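Local atomic coordinates of cytosolic IMP-GMP specific 5'-nucleotidase (Legionella pneumophila subsp. pneumophila, PDB entry 4OHF), a protein that probably hydrolyses the 5'-phosphate of nucleoside monophosphates such as IMP and GMP, using a magnesium site in a HAD-type fold. Residues H95-I100 against L139-D144; I74-G79 against S152-A157; F65-R70 against F132-G137; G88-S93 against K107-I112; G307-L312 against V423-C428. All blocks are in the same frame, centred on the assembly; numbering follows the deposited sequence.

In the fold
Contacts 1 to 4 gather round the five-stranded antiparallel sheet and its helices, an insertion between core strands 19-22 and 204-208 that is consistent with a HAD cap domain. Contacts 1 and 2 lie about 11 Å apart between centres and are joined by a probable hydrogen bond between Asp144 OD1 and Tyr153 OH (2.6 Å). Contact 3 shares helix 129-143 with contact 1, and Tyr109 OH of contact 4 meets Asp75 OD1 of contact 2 at 2.9 Å. Contact 5 belongs to the core, about 31 Å from contact 1 between centres. There the Arg425 side chain lies about 4 Å from bound GMP, and that of Phe426 about 10 Å from the magnesium ion.

Contact 1 of 5, residues H95-I100 against L139-D144; sequences HGTKQI and LVDLKD
A tight beta hairpin, whose type II' turn runs from His95 to Lys98, docks through His95, Gly96 and Thr97 on Val140, Asp141 and Asp144 near the end of helix 129-143. Gly96 suits the first corner of such a turn because positive phi favours glycine, and its bare alpha carbon faces the helix beside Val140 and Asp141. Asp141 grips the next residue with both carboxylate oxygens. Thr97 N donates to Asp141 OD2 at 3.0 Å, arriving on the syn side and 24° out of the carboxylate plane. Thr97 OG1 donates to Asp141 OD1 at 2.6 Å, from above that plane. Threonine can do both because OG1 is turned beside its own backbone N (chi1 -58°), which brings the two donors to one carboxylate. At the other end of the contact His95 and Asp144 approach from opposite directions, with ring and carboxylate almost coplanar (12° apart). His95 NE2 makes a weak bond to Asp144 OD2 at 3.1 Å, bent at the hydrogen. Stronger partners fix both groups: Asn80 OD1 holds His95 ND1, and Tyr153 OH binds Asp144 OD1. With Asn80 OD1 at ND1 and the Asp144 carboxylate beside NE2, a protonated His95 would probably be favoured to some degree, offsetting part of the negative charge gathered where the helix finishes.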
# COMPACT_ATOMS: atom_id res chain seq x y z
N HIS B 95 -3.35 0.46 30.26
CA HIS B 95 -4.51 -0.22 29.70
C HIS B 95 -5.62 0.46 30.47
O HIS B 95 -5.85 0.16 31.64
CB HIS B 95 -4.49 -1.72 30.01
CG HIS B 95 -5.68 -2.46 29.47
ND1 HIS B 95 -5.82 -2.77 28.13
CD2 HIS B 95 -6.80 -2.91 30.08
CE1 HIS B 95 -6.98 -3.38 27.95
NE2 HIS B 95 -7.59 -3.48 29.11
N GLY B 96 -6.29 1.41 29.83
CA GLY B 96 -7.33 2.15 30.52
C GLY B 96 -6.63 3.08 31.50
O GLY B 96 -5.78 3.87 31.10
N THR B 97 -6.98 2.98 32.78
CA THR B 97 -6.36 3.82 33.79
C THR B 97 -5.20 3.10 34.45
O THR B 97 -4.29 3.72 34.99
CB THR B 97 -7.37 4.20 34.90
OG1 THR B 97 -8.50 4.86 34.31
CG2 THR B 97 -6.73 5.12 35.92
N LYS B 98 -5.24 1.77 34.38
CA LYS B 98 -4.20 0.94 34.98
C LYS B 98 -2.92 0.98 34.15
O LYS B 98 -2.97 0.83 32.93
CB LYS B 98 -4.71 -0.51 35.10
CG LYS B 98 -3.74 -1.48 35.77
CD LYS B 98 -3.59 -1.20 37.27
CE LYS B 98 -4.89 -1.44 38.03
NZ LYS B 98 -4.76 -1.15 39.50
N GLN B 99 -1.79 1.20 34.81
CA GLN B 99 -0.52 1.24 34.11
C GLN B 99 -0.01 -0.18 33.88
O GLN B 99 -0.06 -1.00 34.78
CB GLN B 99 0.54 2.00 34.92
CG GLN B 99 1.92 1.98 34.25
CD GLN B 99 2.99 2.70 35.06
OE1 GLN B 99 3.19 2.41 36.23
NE2 GLN B 99 3.69 3.62 34.43
N ILE B 100 0.48 -0.45 32.67
CA ILE B 100 1.01 -1.76 32.35
C ILE B 100 2.46 -1.84 32.85
O ILE B 100 3.20 -0.86 32.77
CB ILE B 100 1.00 -2.00 30.83
CG1 ILE B 100 -0.43 -1.84 30.30
CG2 ILE B 100 1.54 -3.39 30.53
CD1 ILE B 100 -0.53 -1.82 28.79
N LEU B 139 -13.52 4.34 29.43
CA LEU B 139 -14.40 3.44 28.71
C LEU B 139 -13.89 2.00 28.78
O LEU B 139 -14.66 1.09 29.10
CB LEU B 139 -14.57 3.88 27.26
CG LEU B 139 -15.28 5.22 27.08
CD1 LEU B 139 -15.50 5.49 25.59
CD2 LEU B 139 -16.62 5.19 27.81
N VAL B 140 -12.61 1.78 28.50
CA VAL B 140 -12.07 0.43 28.55
C VAL B 140 -12.09 -0.09 29.98
O VAL B 140 -12.26 -1.29 30.21
CB VAL B 140 -10.63 0.35 27.98
CG1 VAL B 140 -10.56 0.98 26.59
CG2 VAL B 140 -9.67 1.01 28.90
N ASP B 141 -11.92 0.80 30.95
CA ASP B 141 -11.96 0.40 32.36
C ASP B 141 -13.31 -0.23 32.69
O ASP B 141 -13.39 -1.16 33.50
CB ASP B 141 -11.76 1.60 33.27
CG ASP B 141 -10.30 1.90 33.51
OD1 ASP B 141 -10.01 2.77 34.37
OD2 ASP B 141 -9.46 1.26 32.85
N LEU B 142 -14.35 0.31 32.08
CA LEU B 142 -15.73 -0.13 32.27
C LEU B 142 -16.00 -1.38 31.43
O LEU B 142 -16.71 -2.29 31.87
CB LEU B 142 -16.69 1.00 31.86
CG LEU B 142 -18.10 1.10 32.43
CD1 LEU B 142 -18.98 0.07 31.79
CD2 LEU B 142 -18.05 0.94 33.95
N LYS B 143 -15.42 -1.41 30.24
CA LYS B 143 -15.56 -2.55 29.33
C LYS B 143 -14.97 -3.81 29.97
O LYS B 143 -15.41 -4.92 29.67
CB LYS B 143 -14.85 -2.26 28.00
CG LYS B 143 -14.45 -3.48 27.18
CD LYS B 143 -15.63 -4.21 26.57
CE LYS B 143 -15.15 -5.41 25.77
NZ LYS B 143 -16.25 -6.08 25.04
N ASP B 144 -13.98 -3.64 30.84
CA ASP B 144 -13.35 -4.76 31.51
C ASP B 144 -14.20 -5.30 32.65
O ASP B 144 -14.04 -6.45 33.05
CB ASP B 144 -11.97 -4.36 32.06
CG ASP B 144 -10.90 -4.31 30.98
OD1 ASP B 144 -11.18 -4.63 29.80
OD2 ASP B 144 -9.75 -3.94 31.31

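Contact 2 of 5, residues I74-G79 against S152-A157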
# COMPACT_ATOMS: atom_id res chain seq x y z
N ILE B 74 -3.12 6.10 20.84
CA ILE B 74 -4.11 5.10 21.23
C ILE B 74 -4.01 3.80 20.44
O ILE B 74 -4.04 3.79 19.20
CB ILE B 74 -5.53 5.65 21.10
CG1 ILE B 74 -5.76 6.71 22.18
CG2 ILE B 74 -6.55 4.53 21.23
CD1 ILE B 74 -7.20 7.23 22.26
N ASP B 75 -3.85 2.70 21.17
CA ASP B 75 -3.77 1.37 20.58
C ASP B 75 -5.18 0.82 20.71
O ASP B 75 -5.52 0.19 21.71
CB ASP B 75 -2.77 0.50 21.37
CG ASP B 75 -2.70 -0.93 20.87
OD1 ASP B 75 -1.76 -1.65 21.29
OD2 ASP B 75 -3.57 -1.35 20.07
N SER B 76 -6.01 1.10 19.70
CA SER B 76 -7.41 0.67 19.70
C SER B 76 -7.56 -0.83 19.80
O SER B 76 -8.48 -1.34 20.44
CB SER B 76 -8.13 1.21 18.45
OG SER B 76 -7.41 0.90 17.27
N LYS B 77 -6.64 -1.55 19.16
CA LYS B 77 -6.67 -3.00 19.16
C LYS B 77 -6.76 -3.54 20.59
O LYS B 77 -7.65 -4.32 20.91
CB LYS B 77 -5.42 -3.53 18.46
CG LYS B 77 -5.24 -5.05 18.47
CD LYS B 77 -3.78 -5.38 18.15
CE LYS B 77 -3.47 -6.87 18.19
NZ LYS B 77 -1.99 -7.09 18.22
N ASN B 78 -5.84 -3.13 21.45
CA ASN B 78 -5.82 -3.63 22.82
C ASN B 78 -6.31 -2.68 23.91
O ASN B 78 -6.04 -2.91 25.09
CB ASN B 78 -4.41 -4.10 23.16
CG ASN B 78 -3.79 -4.90 22.05
OD1 ASN B 78 -4.40 -5.85 21.55
ND2 ASN B 78 -2.57 -4.54 21.64
N GLY B 79 -7.01 -1.62 23.52
CA GLY B 79 -7.51 -0.66 24.49
C GLY B 79 -6.42 -0.09 25.39
O GLY B 79 -6.60 0.05 26.60
N SER B 152 -16.09 -3.85 21.46
CA SER B 152 -14.68 -4.23 21.60
C SER B 152 -13.84 -2.96 21.68
O SER B 152 -14.27 -1.88 21.26
CB SER B 152 -14.22 -5.06 20.39
OG SER B 152 -14.24 -4.27 19.21
N TYR B 153 -12.63 -3.10 22.23
CA TYR B 153 -11.73 -1.97 22.37
C TYR B 153 -11.69 -1.17 21.07
O TYR B 153 -11.84 0.06 21.07
CB TYR B 153 -10.32 -2.47 22.70
CG TYR B 153 -10.22 -3.19 24.03
CD1 TYR B 153 -10.84 -2.69 25.17
CD2 TYR B 153 -9.44 -4.34 24.16
CE1 TYR B 153 -10.68 -3.30 26.40
CE2 TYR B 153 -9.28 -4.96 25.39
CZ TYR B 153 -9.90 -4.43 26.51
OH TYR B 153 -9.74 -5.03 27.74
N GLN B 154 -11.50 -1.88 19.97
CA GLN B 154 -11.45 -1.29 18.64
C GLN B 154 -12.73 -0.52 18.32
O GLN B 154 -12.69 0.61 17.82
CB GLN B 154 -11.26 -2.40 17.61
CG GLN B 154 -11.48 -1.97 16.17
CD GLN B 154 -10.25 -1.35 15.54
OE1 GLN B 154 -10.33 -0.76 14.46
NE2 GLN B 154 -9.10 -1.51 16.20
N ALA B 155 -13.86 -1.15 18.60
CA ALA B 155 -15.17 -0.56 18.35
C ALA B 155 -15.40 0.72 19.16
O ALA B 155 -15.91 1.72 18.65
CB ALA B 155 -16.26 -1.58 18.65
N ILE B 156 -15.03 0.68 20.44
CA ILE B 156 -15.17 1.83 21.32
C ILE B 156 -14.39 3.02 20.76
O ILE B 156 -14.94 4.11 20.61
CB ILE B 156 -14.67 1.49 22.73
CG1 ILE B 156 -15.42 0.24 23.23
CG2 ILE B 156 -14.89 2.67 23.67
CD1 ILE B 156 -15.03 -0.20 24.64
N ALA B 157 -13.12 2.81 20.45
CA ALA B 157 -12.29 3.88 19.91
C ALA B 157 -12.92 4.52 18.68
O ALA B 157 -12.90 5.74 18.53
CB ALA B 157 -10.91 3.36 19.56
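One face of the Tyr153 ring lies against the backbone of Asn78 and Gly79, while Lys77 O approaches the ring edge near its plane. Gly79 CA stands over that face, 4.1 Å from the Tyr153 ring centroid and 26° off the normal, in a CH-pi contact. Tyr153 CD2 also rests 3.6 Å from Asn78 C. Glycine fits here twice over: its positive phi favours that residue type, and with no side chain its alpha carbon can settle on the aromatic surface. The ring of His95 meets that of Tyr153 nearly at right angles, and the phenol end is held by Asp144. The contact joins the turn of a beta hairpin, between strands 73-75 and 80-84 of the antiparallel sheet, to the start of helix 153-170. A short polar side chain steadies the backbone on each side. In the turn, Asp75 OD2 accepts from Asn78 N at 3.2 Å, an Asx motif. At the helix, Ser152 is the N-cap and its OG accepts from Ala155 N at 3.2 Å. Small residues allow close approach where Ser76 CB meets Ala157 CB at 3.7 Å. Ser76 OG bonds to Asn120 O, and Gln154, its chain bent at chi2 (85°), brings its amide toward Ser76, with Gln154 NE2 3.1 Å from Ser76 OG.

Contact 3 of 5, residues F65-R70 against F132-G137; sequences FDDAIR and FCILYG
Residues 65-70 follow no regular helix or strand, and their chain comes nearest to helix 129-143 where Ala68 CA lies 6.0 Å from Ile134 CA, Ala68 itself being extended. The methyl of Ala68 points at the helix and sits against two of its residues: Ala68 CB is 3.7 Å from Ile134 CG1 and 3.8 Å from Cys133 CB. Small side chains suit both places, since alanine and the CB of cysteine bring loop and helix together without a long branch between them. Ile134 does the reaching. Its CG1 is turned beside the backbone N (chi1 -64°) and the chain then runs straight on, so that CD1 reaches the loop, 4.1 Å from Phe65 O. On the way Ile134 CG1 meets Asp67 CB at 3.9 Å, an apolar touch made by the methylene of an acidic residue. Within the probable cap insertion, the loop that leads from helix 33-51 to strand 73-75 is thus laid on helix 129-143 by apolar contact, with no hydrogen bond between the two segments. Polar bonds face other parts of the chain: Asp67 O accepts from Lys405 NZ and Trp406 NE1, while Arg70 makes salt bridges with Glu326 and Asp125 and a hydrogen bond to the carbonyl of Asp303, a magnesium ligand.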
# COMPACT_ATOMS: atom_id res chain seq x y z
N PHE B 65 -8.56 16.86 33.85
CA PHE B 65 -7.60 17.34 32.87
C PHE B 65 -6.23 16.68 32.92
O PHE B 65 -5.63 16.40 31.89
CB PHE B 65 -7.45 18.85 33.02
CG PHE B 65 -6.81 19.52 31.84
CD1 PHE B 65 -5.74 20.39 32.03
CD2 PHE B 65 -7.31 19.33 30.56
CE1 PHE B 65 -5.18 21.06 30.95
CE2 PHE B 65 -6.76 19.99 29.47
CZ PHE B 65 -5.69 20.86 29.66
N ASP B 66 -5.72 16.42 34.12
CA ASP B 66 -4.40 15.83 34.23
C ASP B 66 -4.29 14.32 34.04
O ASP B 66 -3.19 13.79 34.10
CB ASP B 66 -3.76 16.21 35.56
CG ASP B 66 -3.52 17.70 35.68
OD1 ASP B 66 -2.89 18.28 34.77
OD2 ASP B 66 -3.95 18.29 36.70
N ASP B 67 -5.40 13.62 33.82
CA ASP B 67 -5.33 12.17 33.62
C ASP B 67 -4.59 11.79 32.35
O ASP B 67 -4.16 10.64 32.18
CB ASP B 67 -6.73 11.54 33.60
CG ASP B 67 -7.31 11.36 34.99
OD1 ASP B 67 -6.50 11.11 35.92
OD2 ASP B 67 -8.55 11.45 35.15
N ALA B 68 -4.45 12.75 31.45
CA ALA B 68 -3.74 12.52 30.21
C ALA B 68 -2.90 13.75 29.82
O ALA B 68 -3.03 14.83 30.39
CB ALA B 68 -4.72 12.17 29.09
N ILE B 69 -2.03 13.56 28.84
CA ILE B 69 -1.16 14.62 28.38
C ILE B 69 -1.16 14.64 26.85
O ILE B 69 -1.63 13.69 26.22
CB ILE B 69 0.25 14.40 28.96
CG1 ILE B 69 0.67 15.67 29.66
CG2 ILE B 69 1.25 13.93 27.90
CD1 ILE B 69 2.05 15.59 30.26
N ARG B 70 -0.68 15.72 26.25
CA ARG B 70 -0.67 15.81 24.79
C ARG B 70 0.39 14.90 24.18
O ARG B 70 1.42 14.65 24.79
CB ARG B 70 -0.44 17.25 24.35
CG ARG B 70 -0.44 17.46 22.82
CD ARG B 70 -0.28 18.92 22.48
NE ARG B 70 -0.39 19.17 21.05
CZ ARG B 70 -0.40 20.39 20.51
NH1 ARG B 70 -0.32 21.47 21.29
NH2 ARG B 70 -0.49 20.54 19.20
N PHE B 132 -10.08 12.78 24.39
CA PHE B 132 -10.21 11.46 23.79
C PHE B 132 -9.54 10.41 24.67
O PHE B 132 -10.15 9.38 24.98
CB PHE B 132 -9.58 11.44 22.40
CG PHE B 132 -10.01 10.27 21.54
CD1 PHE B 132 -9.89 8.96 22.00
CD2 PHE B 132 -10.53 10.48 20.27
CE1 PHE B 132 -10.27 7.88 21.20
CE2 PHE B 132 -10.92 9.40 19.46
CZ PHE B 132 -10.79 8.09 19.94
N CYS B 133 -8.29 10.66 25.05
CA CYS B 133 -7.53 9.73 25.88
C CYS B 133 -8.18 9.45 27.22
O CYS B 133 -8.32 8.30 27.61
CB CYS B 133 -6.11 10.25 26.11
SG CYS B 133 -5.03 10.07 24.68
N ILE B 134 -8.56 10.51 27.93
CA ILE B 134 -9.20 10.33 29.23
C ILE B 134 -10.47 9.49 29.09
O ILE B 134 -10.65 8.49 29.79
CB ILE B 134 -9.56 11.67 29.86
CG1 ILE B 134 -8.29 12.47 30.15
CG2 ILE B 134 -10.37 11.44 31.12
CD1 ILE B 134 -8.54 13.87 30.65
N LEU B 135 -11.35 9.90 28.18
CA LEU B 135 -12.58 9.17 27.96
C LEU B 135 -12.31 7.71 27.58
O LEU B 135 -12.82 6.80 28.22
CB LEU B 135 -13.42 9.83 26.88
CG LEU B 135 -14.77 9.15 26.62
CD1 LEU B 135 -15.53 9.09 27.92
CD2 LEU B 135 -15.59 9.90 25.58
N TYR B 136 -11.51 7.50 26.54
CA TYR B 136 -11.20 6.14 26.09
C TYR B 136 -10.66 5.31 27.23
O TYR B 136 -11.01 4.15 27.39
CB TYR B 136 -10.17 6.17 24.96
CG TYR B 136 -9.94 4.81 24.35
CD1 TYR B 136 -10.92 4.19 23.58
CD2 TYR B 136 -8.73 4.14 24.53
CE1 TYR B 136 -10.71 2.94 23.00
CE2 TYR B 136 -8.50 2.89 23.96
CZ TYR B 136 -9.50 2.29 23.20
OH TYR B 136 -9.28 1.05 22.65
N GLY B 137 -9.79 5.91 28.03
CA GLY B 137 -9.24 5.17 29.15
C GLY B 137 -10.33 4.66 30.06
O GLY B 137 -10.37 3.48 30.39

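Contact 4 of 5, residues G88-S93 against K107-I112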
# COMPACT_ATOMS: atom_id res chain seq x y z
N GLY B 88 9.27 5.70 17.93
CA GLY B 88 8.21 4.76 18.24
C GLY B 88 8.51 3.80 19.36
O GLY B 88 7.85 2.77 19.46
N ALA B 89 9.49 4.10 20.21
CA ALA B 89 9.81 3.22 21.33
C ALA B 89 8.81 3.48 22.46
O ALA B 89 8.53 4.63 22.79
CB ALA B 89 11.22 3.46 21.81
N ILE B 90 8.28 2.41 23.03
CA ILE B 90 7.33 2.55 24.12
C ILE B 90 8.03 2.93 25.41
O ILE B 90 8.70 2.12 26.04
CB ILE B 90 6.53 1.25 24.34
CG1 ILE B 90 5.72 0.92 23.09
CG2 ILE B 90 5.59 1.41 25.54
CD1 ILE B 90 4.87 -0.30 23.22
N ARG B 91 7.88 4.20 25.79
CA ARG B 91 8.46 4.72 27.02
C ARG B 91 7.59 4.22 28.17
O ARG B 91 8.09 3.75 29.19
CB ARG B 91 8.47 6.25 26.97
CG ARG B 91 8.64 6.93 28.31
CD ARG B 91 9.93 6.54 28.99
NE ARG B 91 10.04 7.15 30.31
CZ ARG B 91 11.08 6.98 31.12
NH1 ARG B 91 12.10 6.22 30.75
NH2 ARG B 91 11.09 7.57 32.30
N LEU B 92 6.28 4.34 28.01
CA LEU B 92 5.36 3.85 29.02
C LEU B 92 3.95 3.65 28.46
O LEU B 92 3.57 4.27 27.47
CB LEU B 92 5.37 4.77 30.25
CG LEU B 92 5.11 6.26 30.16
CD1 LEU B 92 3.65 6.49 29.89
CD2 LEU B 92 5.51 6.92 31.47
N SER B 93 3.21 2.74 29.08
CA SER B 93 1.87 2.43 28.62
C SER B 93 0.85 2.13 29.71
O SER B 93 1.20 1.75 30.83
CB SER B 93 1.93 1.25 27.65
OG SER B 93 2.50 0.11 28.27
N LYS B 107 5.17 -8.62 26.84
CA LYS B 107 4.31 -9.74 26.49
C LYS B 107 3.38 -9.31 25.37
O LYS B 107 3.24 -10.01 24.36
CB LYS B 107 3.48 -10.18 27.69
CG LYS B 107 4.28 -10.50 28.94
CD LYS B 107 5.27 -11.65 28.72
CE LYS B 107 6.00 -11.99 30.01
NZ LYS B 107 5.03 -12.32 31.09
N ILE B 108 2.75 -8.15 25.54
CA ILE B 108 1.80 -7.61 24.58
C ILE B 108 2.37 -7.14 23.23
O ILE B 108 1.82 -7.49 22.18
CB ILE B 108 1.01 -6.41 25.17
CG1 ILE B 108 0.28 -6.85 26.44
CG2 ILE B 108 -0.00 -5.89 24.15
CD1 ILE B 108 -0.59 -5.76 27.06
N TYR B 109 3.45 -6.37 23.26
CA TYR B 109 4.00 -5.85 22.01
C TYR B 109 5.13 -6.64 21.36
O TYR B 109 5.49 -6.39 20.21
CB TYR B 109 4.40 -4.39 22.19
CG TYR B 109 3.22 -3.54 22.60
CD1 TYR B 109 2.94 -3.30 23.94
CD2 TYR B 109 2.32 -3.07 21.64
CE1 TYR B 109 1.78 -2.63 24.32
CE2 TYR B 109 1.16 -2.41 22.01
CZ TYR B 109 0.90 -2.19 23.35
OH TYR B 109 -0.27 -1.57 23.73
N ARG B 110 5.68 -7.60 22.10
CA ARG B 110 6.75 -8.45 21.58
C ARG B 110 7.79 -7.59 20.84
O ARG B 110 8.28 -7.96 19.77
CB ARG B 110 6.17 -9.49 20.63
CG ARG B 110 6.83 -10.86 20.71
CD ARG B 110 6.28 -11.66 21.88
NE ARG B 110 4.86 -11.93 21.72
CZ ARG B 110 4.15 -12.73 22.51
NH1 ARG B 110 4.74 -13.35 23.54
NH2 ARG B 110 2.85 -12.92 22.29
N SER B 111 8.09 -6.44 21.43
CA SER B 111 9.05 -5.49 20.87
C SER B 111 8.94 -4.22 21.71
O SER B 111 8.08 -4.12 22.58
CB SER B 111 8.71 -5.17 19.41
OG SER B 111 9.65 -4.27 18.85
N ILE B 112 9.83 -3.26 21.47
CA ILE B 112 9.79 -2.01 22.20
C ILE B 112 9.26 -0.94 21.24
O ILE B 112 8.75 0.10 21.66
CB ILE B 112 11.20 -1.60 22.71
CG1 ILE B 112 11.08 -0.41 23.68
CG2 ILE B 112 12.10 -1.23 21.54
CD1 ILE B 112 10.36 -0.72 24.97
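Ile90 and Tyr109 cross at about a right angle, the end of the aliphatic chain standing over the flat of the ring. Ile90 CD1 lies 3.8 Å from the Tyr109 ring centroid and 20° off the normal, a CH-pi contact displaced somewhat toward the rim. The opposite face carries Ile108 CG2, so the phenol is sandwiched between two isoleucine methyls. CG1 of Ile90 lies beside its backbone N (chi1 -62°) and the chain is straight beyond, which carries CD1 out to the ring. Tyrosine suits this place by combining an apolar ring with a polar end, whose hydroxyl has Asp75 and Asn80 ND2 as hydrogen-bond partners. Ile112 approaches the same strand differently. Its carbonyl takes a nearly straight hydrogen bond from Ile90 N, 2.7 Å from Ile112 O, and also receives a CA-H...O contact from Ala89 CA. Its side chain lies alongside the strand, with Ile112 CD1 3.5 Å from Ile90 O and 4.4 Å from Ile90 CB. The chain reaches that position after Arg110, the first residue past helix 102-109, where phi turns positive. Gly88, in the loop just before strand 90-95, lies about 7 Å from bound GMP at the nearest. Helix 102-109 thus leans on the antiparallel sheet, Tyr109 touching Leu82 of strand 80-84, next to strand 90-95; a classic beta bulge places Arg91 and Leu92 opposite Lys83.

Contact 5 of 5, residues G307-L312 against V423-C428; sequences GDILRL and VDRFAC
Arg425 and Phe426, near the end of helix 418-426, straddle Ile309 in the first turn of helix 309-315, the helix of a beta-alpha-beta crossover between the parallel strands 298-302 and 319-323 of the HAD-like core. Val423 and Asp424 begin the segment turned away from Ile309. Arg425 then brings its aliphatic part across Ile309: Arg425 CD lies 3.6 Å from Ile309 CG2 and 4.0 Å from Ile309 CD1. A long arginine suits this place because its methylenes can pack while its charged end travels on. CG is anti to the backbone N (chi1 -170°), and a bend at chi3 takes the guanidinium past Leu310, where Arg425 NH2 is 4.4 Å from Leu310 CD2. Tyr87 of the second subunit receives both polar ends, its hydroxyl hydrogen-bonded to Asp424 OD2 and its carbonyl O weakly to Arg425 NH2, and the Arg425 side chain comes within about 3 Å, at the nearest atoms, of that of Tyr421, which binds GMP. Phe426 lies on the other flank of Ile309, with Phe426 CB 3.9 Å from Ile309 CG2. Ile309 CG2 and Leu312 CD1 both lie at the edge of the ring, near its plane, Leu312 CD1 4.4 Å from Phe426 CE2. Ala427 leaves the helix, and just before it Phe426 O is hydrogen-bonded to Thr320 OG1.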
# COMPACT_ATOMS: atom_id res chain seq x y z
N GLY B 307 -2.41 15.29 10.98
CA GLY B 307 -2.15 13.91 10.65
C GLY B 307 -0.81 13.67 9.98
O GLY B 307 0.24 13.94 10.57
N ASP B 308 -0.84 13.19 8.73
CA ASP B 308 0.38 12.89 7.99
C ASP B 308 1.18 14.10 7.54
O ASP B 308 0.77 14.83 6.63
CB ASP B 308 0.07 12.01 6.78
CG ASP B 308 1.32 11.59 6.03
OD1 ASP B 308 2.27 11.08 6.68
OD2 ASP B 308 1.37 11.76 4.80
N ILE B 309 2.34 14.29 8.17
CA ILE B 309 3.22 15.40 7.89
C ILE B 309 3.84 15.31 6.50
O ILE B 309 4.06 16.32 5.84
CB ILE B 309 4.36 15.46 8.95
CG1 ILE B 309 3.76 15.38 10.36
CG2 ILE B 309 5.16 16.74 8.79
CD1 ILE B 309 4.78 15.44 11.48
N LEU B 310 4.11 14.09 6.06
CA LEU B 310 4.72 13.86 4.75
C LEU B 310 3.82 14.24 3.58
O LEU B 310 4.20 15.07 2.74
CB LEU B 310 5.14 12.38 4.64
CG LEU B 310 5.86 11.85 3.38
CD1 LEU B 310 4.83 11.44 2.32
CD2 LEU B 310 6.85 12.90 2.85
N ARG B 311 2.63 13.64 3.52
CA ARG B 311 1.69 13.93 2.44
C ARG B 311 1.40 15.43 2.34
O ARG B 311 1.17 15.95 1.26
CB ARG B 311 0.39 13.15 2.66
CG ARG B 311 -0.75 13.56 1.75
CD ARG B 311 -1.90 12.57 1.87
NE ARG B 311 -3.03 12.89 1.00
CZ ARG B 311 -2.93 13.38 -0.23
NH1 ARG B 311 -1.74 13.62 -0.76
NH2 ARG B 311 -4.02 13.61 -0.95
N LEU B 312 1.42 16.11 3.49
CA LEU B 312 1.14 17.53 3.54
C LEU B 312 2.33 18.40 3.11
O LEU B 312 2.16 19.33 2.32
CB LEU B 312 0.69 17.91 4.95
CG LEU B 312 -0.04 19.25 5.09
CD1 LEU B 312 -0.74 19.27 6.44
CD2 LEU B 312 0.94 20.41 4.96
N VAL B 423 6.49 17.76 16.04
CA VAL B 423 6.67 19.20 16.09
C VAL B 423 7.91 19.59 15.27
O VAL B 423 7.88 20.50 14.46
CB VAL B 423 6.84 19.69 17.54
CG1 VAL B 423 7.41 21.10 17.57
CG2 VAL B 423 5.50 19.68 18.23
N ASP B 424 9.00 18.86 15.49
CA ASP B 424 10.23 19.14 14.78
C ASP B 424 10.09 18.97 13.26
O ASP B 424 10.66 19.74 12.50
CB ASP B 424 11.35 18.23 15.29
CG ASP B 424 12.71 18.59 14.72
OD1 ASP B 424 13.07 19.78 14.78
OD2 ASP B 424 13.41 17.70 14.20
N ARG B 425 9.33 17.97 12.81
CA ARG B 425 9.20 17.72 11.38
C ARG B 425 8.21 18.64 10.68
O ARG B 425 8.37 18.96 9.50
CB ARG B 425 8.79 16.27 11.13
CG ARG B 425 8.87 15.85 9.66
CD ARG B 425 8.04 14.60 9.40
NE ARG B 425 8.63 13.71 8.39
CZ ARG B 425 8.98 14.09 7.16
NH1 ARG B 425 8.80 15.36 6.77
NH2 ARG B 425 9.48 13.19 6.33
N PHE B 426 7.20 19.09 11.41
CA PHE B 426 6.19 19.95 10.83
C PHE B 426 6.43 21.43 11.01
O PHE B 426 6.10 22.21 10.12
CB PHE B 426 4.81 19.57 11.39
CG PHE B 426 3.71 20.51 10.99
CD1 PHE B 426 3.51 21.71 11.67
CD2 PHE B 426 2.86 20.19 9.93
CE1 PHE B 426 2.48 22.58 11.30
CE2 PHE B 426 1.83 21.05 9.55
CZ PHE B 426 1.64 22.25 10.24
N ALA B 427 6.99 21.84 12.13
CA ALA B 427 7.19 23.26 12.37
C ALA B 427 8.61 23.76 12.22
O ALA B 427 9.52 23.22 12.84
CB ALA B 427 6.69 23.63 13.77
N CYS B 428 8.79 24.81 11.42
CA CYS B 428 10.12 25.37 11.26
C CYS B 428 10.39 26.14 12.55
O CYS B 428 11.52 26.24 13.01
CB CYS B 428 10.20 26.26 10.01
SG CYS B 428 8.98 27.58 9.87